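Local coordinates for protein beta-lactamase (Klebsiella pneumoniae, PDB 6KBY) that probably hydrolyses beta-lactam antibiotics to substituted beta-amino acids as a class C serine beta-lactamase, and here carries adenosine monophosphate in its active-site pocket, at residues E12-I23 with V39-Y50. Sequence-based numbering, arbitrary orientation.
Sequences ESKIKDTVDDLI and VTVNGKNYIYNY
Tyr46, Tyr48 and Tyr50, alternate residues of strand 44-50, send their rings up against one side of helix 12-23, and each meets it differently. Tyr50 is held at two places. Tyr50 OH donates to Asp20 OD1 (2.6 Å), a short bond near the ring plane that uses the anti lone pair, while the syn lone pair of Asp20 OD2 takes Lys16 NZ in a salt bridge (2.7 Å). With each oxygen bound to a different group, the carboxylate has little freedom to rotate. Ile23 CG2, set against the ring in place of CG1 by its first torsion, makes a CH-pi contact over one face, 3.6 Å from the Tyr50 ring centroid and 9° off the normal. Tyr48 OH donates to Glu12 OE2 (2.9 Å), in the ring plane but 35° out of the carboxylate plane. The aliphatic start of Lys16 lies obliquely against this ring, Lys16 CB to Tyr48 CE1 being 3.5 Å, before the chain runs on to Asp20. Glu12 CG, opposite the backbone N, comes 3.3 Å from Tyr46 CE1, and a bend at chi2 then swings the carboxylate toward Tyr48. Near CE2 instead, Ile15 CD1 meets Tyr46 CE2 obliquely at 3.7 Å and also reaches Val41 CG1. Val19 CG1 lies against Tyr50 OH and Tyr48 CD2, so Glu12, Lys16 and Asp20 border an apolar row of Ile15, Val19 and Ile23. The axes of helix 12-23 and strand 44-50 are 10.0 Å apart at 37°, usual for a helix packed on a sheet face. Edge strand 44-50 forms a beta hairpin with 34-41 through the type I' turn Val41 to Lys44. Away from the AMP pocket, this N-terminal helix shares one face of the alpha/beta domain's antiparallel sheet with helix 352-364, met by Val19 and Leu22, whereas Ile47 faces helix 234-244 across the sheet.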
ATOM      1  N   GLU A  12      -1.314  26.453   8.035  1.00 16.54           N
ATOM      2  CA  GLU A  12      -1.929  25.336   8.752  1.00 17.49           C
ATOM      3  C   GLU A  12      -3.442  25.490   8.821  1.00 15.50           C
ATOM      4  O   GLU A  12      -4.183  24.523   8.613  1.00 16.16           O
ATOM      5  CB  GLU A  12      -1.343  25.221  10.163  1.00 20.38           C
ATOM      6  CG  GLU A  12      -1.737  23.944  10.934  1.00 22.29           C
ATOM      7  CD  GLU A  12      -3.178  23.924  11.431  1.00 23.35           C
ATOM      8  OE1 GLU A  12      -3.667  24.979  11.889  1.00 25.43           O
ATOM      9  OE2 GLU A  12      -3.821  22.850  11.353  1.00 23.72           O
ATOM     10  N   SER A  13      -3.922  26.692   9.148  1.00 15.54           N
ATOM     11  CA  SER A  13      -5.363  26.884   9.265  1.00 15.70           C
ATOM     12  C   SER A  13      -6.049  26.752   7.913  1.00 12.92           C
ATOM     13  O   SER A  13      -7.178  26.247   7.833  1.00 12.36           O
ATOM     14  CB  SER A  13      -5.666  28.239   9.905  1.00 17.30           C
ATOM     15  OG  SER A  13      -5.392  28.214  11.294  1.00 19.84           O
ATOM     16  N   LYS A  14      -5.372  27.180   6.848  1.00 12.35           N
ATOM     17  CA  LYS A  14      -5.914  27.018   5.507  1.00 12.11           C
ATOM     18  C   LYS A  14      -6.013  25.548   5.132  1.00 10.46           C
ATOM     19  O   LYS A  14      -7.019  25.116   4.560  1.00 10.85           O
ATOM     20  CB  LYS A  14      -5.052  27.785   4.501  1.00 13.43           C
ATOM     21  CG  LYS A  14      -5.069  29.289   4.716  1.00 14.87           C
ATOM     22  CD  LYS A  14      -4.079  30.011   3.813  1.00 19.32           C
ATOM     23  CE  LYS A  14      -4.112  31.514   4.078  1.00 22.03           C
ATOM     24  NZ  LYS A  14      -3.113  32.266   3.264  1.00 26.40           N
ATOM     25  N   ILE A  15      -4.981  24.764   5.448  1.00  9.84           N
ATOM     26  CA  ILE A  15      -5.008  23.338   5.138  1.00  9.48           C
ATOM     27  C   ILE A  15      -6.118  22.642   5.912  1.00  9.94           C
ATOM     28  O   ILE A  15      -6.878  21.839   5.354  1.00  9.72           O
ATOM     29  CB  ILE A  15      -3.623  22.711   5.395  1.00 11.29           C
ATOM     30  CG1 ILE A  15      -2.593  23.319   4.441  1.00 11.04           C
ATOM     31  CG2 ILE A  15      -3.685  21.204   5.237  1.00 12.59           C
ATOM     32  CD1 ILE A  15      -1.156  22.949   4.760  1.00 13.50           C
ATOM     33  N   LYS A  16      -6.250  22.955   7.200  1.00 10.43           N
ATOM     34  CA  LYS A  16      -7.317  22.346   7.987  1.00 10.54           C
ATOM     35  C   LYS A  16      -8.684  22.662   7.399  1.00 10.25           C
ATOM     36  O   LYS A  16      -9.550  21.784   7.327  1.00 10.18           O
ATOM     37  CB  LYS A  16      -7.239  22.797   9.447  1.00 12.23           C
ATOM     38  CG  LYS A  16      -8.309  22.165  10.325  1.00 14.48           C
ATOM     39  CD  LYS A  16      -8.121  22.529  11.785  1.00 17.34           C
ATOM     40  CE  LYS A  16      -9.072  21.743  12.673  1.00 20.27           C
ATOM     41  NZ  LYS A  16     -10.501  22.077  12.401  1.00 20.08           N
ATOM     42  N   ASP A  17      -8.897  23.910   6.966  1.00 10.41           N
ATOM     43  CA  ASP A  17     -10.173  24.268   6.353  1.00  9.95           C
ATOM     44  C   ASP A  17     -10.420  23.448   5.094  1.00  8.73           C
ATOM     45  O   ASP A  17     -11.526  22.938   4.875  1.00  9.75           O
ATOM     46  CB  ASP A  17     -10.200  25.758   6.012  1.00 11.45           C
ATOM     47  CG  ASP A  17     -10.253  26.649   7.239  1.00 16.25           C
ATOM     48  OD1 ASP A  17     -10.572  26.159   8.341  1.00 17.50           O
ATOM     49  OD2 ASP A  17      -9.981  27.861   7.086  1.00 19.35           O
ATOM     50  N   THR A  18      -9.405  23.339   4.239  1.00  8.72           N
ATOM     51  CA  THR A  18      -9.553  22.553   3.018  1.00  9.22           C
ATOM     52  C   THR A  18      -9.910  21.111   3.337  1.00  8.13           C
ATOM     53  O   THR A  18     -10.810  20.526   2.720  1.00  9.33           O
ATOM     54  CB  THR A  18      -8.262  22.606   2.206  1.00  9.81           C
ATOM     55  OG1 THR A  18      -8.014  23.958   1.816  1.00 10.39           O
ATOM     56  CG2 THR A  18      -8.369  21.728   0.963  1.00 11.31           C
ATOM     57  N   VAL A  19      -9.202  20.517   4.294  1.00  7.96           N
ATOM     58  CA  VAL A  19      -9.425  19.110   4.620  1.00  8.74           C
ATOM     59  C   VAL A  19     -10.788  18.918   5.279  1.00  8.16           C
ATOM     60  O   VAL A  19     -11.578  18.066   4.859  1.00  8.80           O
ATOM     61  CB  VAL A  19      -8.269  18.560   5.478  1.00  8.94           C
ATOM     62  CG1 VAL A  19      -8.528  17.105   5.862  1.00  9.62           C
ATOM     63  CG2 VAL A  19      -6.941  18.685   4.739  1.00  9.29           C
ATOM     64  N   ASP A  20     -11.092  19.723   6.307  1.00  8.50           N
ATOM     65  CA  ASP A  20     -12.390  19.637   6.980  1.00  9.90           C
ATOM     66  C   ASP A  20     -13.537  19.737   5.983  1.00  8.52           C
ATOM     67  O   ASP A  20     -14.514  18.984   6.057  1.00  9.32           O
ATOM     68  CB  ASP A  20     -12.546  20.789   7.980  1.00 10.59           C
ATOM     69  CG  ASP A  20     -11.744  20.619   9.255  1.00 11.79           C
ATOM     70  OD1 ASP A  20     -11.129  19.561   9.487  1.00 13.18           O
ATOM     71  OD2 ASP A  20     -11.764  21.581  10.060  1.00 14.42           O
ATOM     72  N   ASP A  21     -13.443  20.694   5.054  1.00  9.14           N
ATOM     73  CA  ASP A  21     -14.535  20.961   4.126  1.00  9.40           C
ATOM     74  C   ASP A  21     -14.785  19.811   3.166  1.00  8.61           C
ATOM     75  O   ASP A  21     -15.893  19.704   2.631  1.00  9.99           O
ATOM     76  CB  ASP A  21     -14.275  22.243   3.336  1.00 10.89           C
ATOM     77  CG  ASP A  21     -14.455  23.500   4.174  1.00 13.15           C
ATOM     78  OD1 ASP A  21     -14.858  23.394   5.352  1.00 13.78           O
ATOM     79  OD2 ASP A  21     -14.182  24.599   3.646  1.00 17.27           O
ATOM     80  N   LEU A  22     -13.777  18.973   2.912  1.00  8.15           N
ATOM     81  CA  LEU A  22     -13.962  17.786   2.086  1.00  7.82           C
ATOM     82  C   LEU A  22     -14.306  16.552   2.911  1.00  8.08           C
ATOM     83  O   LEU A  22     -15.132  15.736   2.487  1.00  9.43           O
ATOM     84  CB  LEU A  22     -12.701  17.513   1.263  1.00  8.67           C
ATOM     85  CG  LEU A  22     -12.425  18.572   0.199  1.00  9.58           C
ATOM     86  CD1 LEU A  22     -10.992  18.484  -0.303  1.00 10.80           C
ATOM     87  CD2 LEU A  22     -13.393  18.424  -0.958  1.00 14.92           C
ATOM     88  N   ILE A  23     -13.685  16.392   4.078  1.00  7.32           N
ATOM     89  CA  ILE A  23     -13.845  15.161   4.849  1.00  8.01           C
ATOM     90  C   ILE A  23     -15.194  15.107   5.550  1.00  7.22           C
ATOM     91  O   ILE A  23     -15.813  14.042   5.621  1.00  7.67           O
ATOM     92  CB  ILE A  23     -12.671  14.991   5.829  1.00  7.88           C
ATOM     93  CG1 ILE A  23     -11.366  14.768   5.055  1.00  8.14           C
ATOM     94  CG2 ILE A  23     -12.934  13.851   6.815  1.00  8.82           C
ATOM     95  CD1 ILE A  23     -11.333  13.478   4.234  1.00  8.71           C
ATOM     96  N   VAL A  39      -1.312  15.020   6.336  1.00  7.37           N
ATOM     97  CA  VAL A  39      -0.761  15.752   5.202  1.00  7.89           C
ATOM     98  C   VAL A  39       0.643  16.219   5.562  1.00  7.40           C
ATOM     99  O   VAL A  39       0.877  16.698   6.678  1.00  8.01           O
ATOM    100  CB  VAL A  39      -1.644  16.974   4.855  1.00  8.81           C
ATOM    101  CG1 VAL A  39      -1.015  17.827   3.768  1.00  9.79           C
ATOM    102  CG2 VAL A  39      -3.040  16.526   4.445  1.00 10.82           C
ATOM    103  N   THR A  40       1.573  16.093   4.622  1.00  7.30           N
ATOM    104  CA  THR A  40       2.878  16.731   4.739  1.00  8.00           C
ATOM    105  C   THR A  40       3.098  17.674   3.564  1.00  7.78           C
ATOM    106  O   THR A  40       2.778  17.344   2.417  1.00  8.00           O
ATOM    107  CB  THR A  40       4.028  15.707   4.857  1.00  9.73           C
ATOM    108  OG1 THR A  40       5.251  16.398   5.138  1.00 10.15           O
ATOM    109  CG2 THR A  40       4.202  14.883   3.578  1.00 10.53           C
ATOM    110  N   VAL A  41       3.617  18.861   3.865  1.00  8.30           N
ATOM    111  CA  VAL A  41       4.034  19.825   2.849  1.00  8.32           C
ATOM    112  C   VAL A  41       4.966  20.822   3.520  1.00  8.91           C
ATOM    113  O   VAL A  41       4.784  21.165   4.691  1.00  8.99           O
ATOM    114  CB  VAL A  41       2.826  20.515   2.166  1.00  9.57           C
ATOM    115  CG1 VAL A  41       1.947  21.225   3.190  1.00 11.54           C
ATOM    116  CG2 VAL A  41       3.295  21.492   1.099  1.00 11.55           C
ATOM    117  N   ASN A  42       5.981  21.274   2.778  1.00  9.10           N
ATOM    118  CA  ASN A  42       6.949  22.248   3.284  1.00  9.40           C
ATOM    119  C   ASN A  42       7.670  21.730   4.528  1.00 10.84           C
ATOM    120  O   ASN A  42       8.080  22.508   5.395  1.00 11.25           O
ATOM    121  CB  ASN A  42       6.299  23.614   3.534  1.00 11.07           C
ATOM    122  CG  ASN A  42       7.316  24.735   3.667  1.00 12.23           C
ATOM    123  OD1 ASN A  42       8.367  24.723   3.026  1.00 12.88           O
ATOM    124  ND2 ASN A  42       7.003  25.713   4.516  1.00 14.41           N
ATOM    125  N   GLY A  43       7.834  20.414   4.625  1.00 10.13           N
ATOM    126  CA  GLY A  43       8.492  19.815   5.768  1.00 12.29           C
ATOM    127  C   GLY A  43       7.665  19.763   7.032  1.00 12.00           C
ATOM    128  O   GLY A  43       8.188  19.352   8.075  1.00 14.06           O
ATOM    129  N   LYS A  44       6.399  20.157   6.973  1.00 10.08           N
ATOM    130  CA  LYS A  44       5.520  20.214   8.130  1.00 10.74           C
ATOM    131  C   LYS A  44       4.467  19.122   8.016  1.00  9.61           C
ATOM    132  O   LYS A  44       4.023  18.778   6.914  1.00 10.77           O
ATOM    133  CB  LYS A  44       4.799  21.563   8.203  1.00 11.54           C
ATOM    134  CG  LYS A  44       5.688  22.771   7.980  1.00 16.45           C
ATOM    135  CD  LYS A  44       6.763  22.870   9.037  1.00 17.76           C
ATOM    136  CE  LYS A  44       7.547  24.170   8.895  1.00 22.11           C
ATOM    137  NZ  LYS A  44       6.661  25.364   8.992  1.00 27.10           N
ATOM    138  N   ASN A  45       4.052  18.592   9.162  1.00  9.17           N
ATOM    139  CA  ASN A  45       3.126  17.473   9.216  1.00  9.35           C
ATOM    140  C   ASN A  45       1.864  17.885   9.954  1.00 10.36           C
ATOM    141  O   ASN A  45       1.934  18.505  11.023  1.00 12.36           O
ATOM    142  CB  ASN A  45       3.778  16.278   9.910  1.00 12.25           C
ATOM    143  CG  ASN A  45       4.946  15.726   9.119  1.00 11.55           C
ATOM    144  OD1 ASN A  45       4.994  15.843   7.893  1.00 12.76           O
ATOM    145  ND2 ASN A  45       5.893  15.119   9.814  1.00 16.40           N
ATOM    146  N   TYR A  46       0.715  17.537   9.382  1.00  8.38           N
ATOM    147  CA  TYR A  46      -0.580  17.906   9.929  1.00  9.36           C
ATOM    148  C   TYR A  46      -1.431  16.653  10.015  1.00  9.21           C
ATOM    149  O   TYR A  46      -1.524  15.900   9.041  1.00 10.63           O
ATOM    150  CB  TYR A  46      -1.250  18.916   9.005  1.00 11.70           C
ATOM    151  CG  TYR A  46      -0.371  20.098   8.681  1.00 10.49           C
ATOM    152  CD1 TYR A  46      -0.194  21.121   9.600  1.00 13.97           C
ATOM    153  CD2 TYR A  46       0.283  20.200   7.461  1.00 12.37           C
ATOM    154  CE1 TYR A  46       0.610  22.213   9.316  1.00 15.07           C
ATOM    155  CE2 TYR A  46       1.094  21.294   7.167  1.00 13.60           C
ATOM    156  CZ  TYR A  46       1.251  22.296   8.105  1.00 10.86           C
ATOM    157  OH  TYR A  46       2.039  23.398   7.849  1.00 12.90           O
ATOM    158  N   ILE A  47      -2.036  16.419  11.174  1.00  8.77           N
ATOM    159  CA  ILE A  47      -2.865  15.241  11.406  1.00  9.14           C
ATOM    160  C   ILE A  47      -4.242  15.723  11.824  1.00  7.99           C
ATOM    161  O   ILE A  47      -4.360  16.482  12.793  1.00  9.50           O
ATOM    162  CB  ILE A  47      -2.286  14.354  12.526  1.00 11.67           C
ATOM    163  CG1 ILE A  47      -0.788  14.093  12.337  1.00 15.64           C
ATOM    164  CG2 ILE A  47      -3.105  13.065  12.649  1.00 13.17           C
ATOM    165  CD1 ILE A  47      -0.462  13.122  11.253  1.00 16.22           C
ATOM    166  N   TYR A  48      -5.277  15.263  11.128  1.00  8.47           N
ATOM    167  CA  TYR A  48      -6.655  15.649  11.413  1.00  8.89           C
ATOM    168  C   TYR A  48      -7.468  14.391  11.684  1.00  7.61           C
ATOM    169  O   TYR A  48      -7.497  13.475  10.855  1.00  8.72           O
ATOM    170  CB  TYR A  48      -7.241  16.439  10.240  1.00 10.28           C
ATOM    171  CG  TYR A  48      -6.405  17.658   9.915  1.00 11.24           C
ATOM    172  CD1 TYR A  48      -6.367  18.738  10.785  1.00 14.13           C
ATOM    173  CD2 TYR A  48      -5.631  17.724   8.763  1.00 13.57           C
ATOM    174  CE1 TYR A  48      -5.594  19.854  10.515  1.00 15.30           C
ATOM    175  CE2 TYR A  48      -4.852  18.846   8.482  1.00 12.00           C
ATOM    176  CZ  TYR A  48      -4.844  19.900   9.365  1.00 12.94           C
ATOM    177  OH  TYR A  48      -4.079  21.016   9.100  1.00 14.28           O
ATOM    178  N   ASN A  49      -8.118  14.342  12.844  1.00  8.30           N
ATOM    179  CA  ASN A  49      -8.899  13.189  13.265  1.00  8.78           C
ATOM    180  C   ASN A  49     -10.373  13.552  13.317  1.00  7.22           C
ATOM    181  O   ASN A  49     -10.737  14.658  13.738  1.00  9.05           O
ATOM    182  CB  ASN A  49      -8.435  12.710  14.634  1.00  9.30           C
ATOM    183  CG  ASN A  49      -6.987  12.288  14.624  1.00  9.00           C
ATOM    184  OD1 ASN A  49      -6.526  11.640  13.681  1.00  9.10           O
ATOM    185  ND2 ASN A  49      -6.250  12.677  15.656  1.00 11.38           N
ATOM    186  N   TYR A  50     -11.218  12.609  12.904  1.00  8.13           N
ATOM    187  CA  TYR A  50     -12.648  12.860  12.779  1.00  8.26           C
ATOM    188  C   TYR A  50     -13.428  11.669  13.306  1.00  8.17           C
ATOM    189  O   TYR A  50     -13.132  10.527  12.950  1.00  8.44           O
ATOM    190  CB  TYR A  50     -13.035  13.041  11.310  1.00  8.96           C
ATOM    191  CG  TYR A  50     -12.304  14.156  10.606  1.00  8.52           C
ATOM    192  CD1 TYR A  50     -11.069  13.932  10.006  1.00  8.57           C
ATOM    193  CD2 TYR A  50     -12.853  15.429  10.530  1.00  9.62           C
ATOM    194  CE1 TYR A  50     -10.397  14.947   9.351  1.00  8.94           C
ATOM    195  CE2 TYR A  50     -12.187  16.452   9.881  1.00 10.15           C
ATOM    196  CZ  TYR A  50     -10.957  16.207   9.301  1.00  9.35           C
ATOM    197  OH  TYR A  50     -10.276  17.212   8.648  1.00 11.23           O
TER